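Local coordinates for pyruvate kinase (Toxoplasma gondii, PDB 3GG8), which probably catalyses the last step of glycolysis, transferring the phosphoryl group of phosphoenolpyruvate to ADP to give pyruvate and ATP, at residues Val360-Met363 / Ala364-Tyr368. Numbering follows the deposited sequence.
Sequences VETM and ARICY
The carbonyl oxygen Glu361 O accepts the backbone N-H of Arg365, N to O 2.9 Å, and the arginine's own side chain then folds back over the same oxygen. Arg365 CG starts beside its backbone N (chi1 -81°) and the chain bends at chi3, so that the guanidinium passes above Glu361 O, which lies off-centre, toward the rim of one face. From there Arg365 NH1 lies 3.4 Å from Glu361 CB and makes a long salt bridge to Glu361 OE2 at 3.5 Å. The two side chains run alongside each other, with carboxylate and guanidinium planes 80° apart, nearly perpendicular, not a flat two-pronged pair. One residue on, Ile366 N bonds to Thr362 O at 2.9 Å, and Ile366 CD1 meets Thr362 CG2 at 4.1 Å; Thr362 OG1 turns back to hydrogen-bond Ile358 O. All this is one i to i+4 pattern within helix 356-371, which comes after the eighth strand of the TIM barrel, beyond the short helix 348-351. Met363 and Cys367 face that strand, 343-346, while Ile366 packs on helix 327-339, and with Arg365 it touches Glu289 of the second subunit; Trp33 of helix 30-33 makes a cation-pi contact with Arg365.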
loop_
_atom_site.group_PDB
_atom_site.type_symbol
_atom_site.label_atom_id
_atom_site.label_comp_id
_atom_site.label_asym_id
_atom_site.label_seq_id
_atom_site.Cartn_x
_atom_site.Cartn_y
_atom_site.Cartn_z
ATOM N N VAL C 360 -32.303 6.298 26.027
ATOM C CA VAL C 360 -30.873 6.623 26.099
ATOM C C VAL C 360 -30.013 5.369 26.237
ATOM O O VAL C 360 -28.959 5.265 25.610
ATOM C CB VAL C 360 -30.521 7.609 27.252
ATOM C CG1 VAL C 360 -29.034 7.882 27.287
ATOM C CG2 VAL C 360 -31.258 8.900 27.100
ATOM N N GLU C 361 -30.450 4.428 27.067
ATOM C CA GLU C 361 -29.748 3.147 27.208
ATOM C C GLU C 361 -29.722 2.383 25.884
ATOM O O GLU C 361 -28.722 1.747 25.546
ATOM C CB GLU C 361 -30.415 2.253 28.266
ATOM C CG GLU C 361 -30.730 2.924 29.596
ATOM C CD GLU C 361 -31.195 1.933 30.654
ATOM O OE1 GLU C 361 -30.682 2.005 31.802
ATOM O OE2 GLU C 361 -32.064 1.086 30.348
ATOM N N THR C 362 -30.833 2.425 25.162
ATOM C CA THR C 362 -30.987 1.697 23.902
ATOM C C THR C 362 -30.033 2.245 22.837
ATOM O O THR C 362 -29.367 1.476 22.129
ATOM C CB THR C 362 -32.463 1.716 23.428
ATOM O OG1 THR C 362 -33.278 1.134 24.448
ATOM C CG2 THR C 362 -32.660 0.962 22.123
ATOM N N MET C 363 -29.943 3.560 22.742
ATOM C CA MET C 363 -29.022 4.160 21.795
ATOM C C MET C 363 -27.569 3.898 22.151
ATOM O O MET C 363 -26.750 3.777 21.255
ATOM C CB MET C 363 -29.257 5.669 21.633
ATOM C CG MET C 363 -28.739 6.156 20.269
ATOM S SD MET C 363 -29.570 7.628 19.683
ATOM C CE MET C 363 -28.940 8.767 20.902
ATOM N N ALA C 364 -27.250 3.861 23.447
ATOM C CA ALA C 364 -25.910 3.490 23.930
ATOM C C ALA C 364 -25.584 2.065 23.511
ATOM O O ALA C 364 -24.465 1.777 23.097
ATOM C CB ALA C 364 -25.834 3.618 25.436
ATOM N N ARG C 365 -26.575 1.179 23.617
ATOM C CA ARG C 365 -26.434 -0.214 23.183
ATOM C C ARG C 365 -26.224 -0.313 21.673
ATOM O O ARG C 365 -25.355 -1.039 21.241
ATOM C CB ARG C 365 -27.652 -1.046 23.582
ATOM C CG ARG C 365 -27.663 -1.536 25.019
ATOM C CD ARG C 365 -28.853 -2.467 25.253
ATOM N NE ARG C 365 -29.997 -1.776 25.862
ATOM C CZ ARG C 365 -30.198 -1.674 27.181
ATOM N NH1 ARG C 365 -31.267 -1.029 27.648
ATOM N NH2 ARG C 365 -29.334 -2.224 28.036
ATOM N N ILE C 366 -27.014 0.424 20.886
ATOM C CA ILE C 366 -26.892 0.396 19.416
ATOM C C ILE C 366 -25.546 0.975 18.987
ATOM O O ILE C 366 -24.928 0.476 18.062
ATOM C CB ILE C 366 -28.005 1.177 18.693
ATOM C CG1 ILE C 366 -29.378 0.571 18.962
ATOM C CG2 ILE C 366 -27.760 1.199 17.180
ATOM C CD1 ILE C 366 -30.518 1.565 18.726
ATOM N N CYS C 367 -25.098 2.018 19.683
ATOM C CA CYS C 367 -23.785 2.604 19.420
ATOM C C CYS C 367 -22.706 1.569 19.661
ATOM O O CYS C 367 -21.856 1.344 18.801
ATOM C CB CYS C 367 -23.537 3.830 20.292
ATOM S SG CYS C 367 -24.404 5.306 19.687
ATOM N N TYR C 368 -22.760 0.919 20.822
ATOM C CA TYR C 368 -21.774 -0.082 21.156
ATOM C C TYR C 368 -21.680 -1.149 20.081
ATOM O O TYR C 368 -20.572 -1.491 19.680
ATOM C CB TYR C 368 -22.024 -0.720 22.533
ATOM C CG TYR C 368 -20.964 -1.736 22.896
ATOM C CD1 TYR C 368 -21.122 -3.089 22.557
ATOM C CD2 TYR C 368 -19.784 -1.349 23.535
ATOM C CE1 TYR C 368 -20.138 -4.042 22.871
ATOM C CE2 TYR C 368 -18.785 -2.301 23.854
ATOM C CZ TYR C 368 -18.979 -3.638 23.514
ATOM O OH TYR C 368 -18.019 -4.573 23.830
#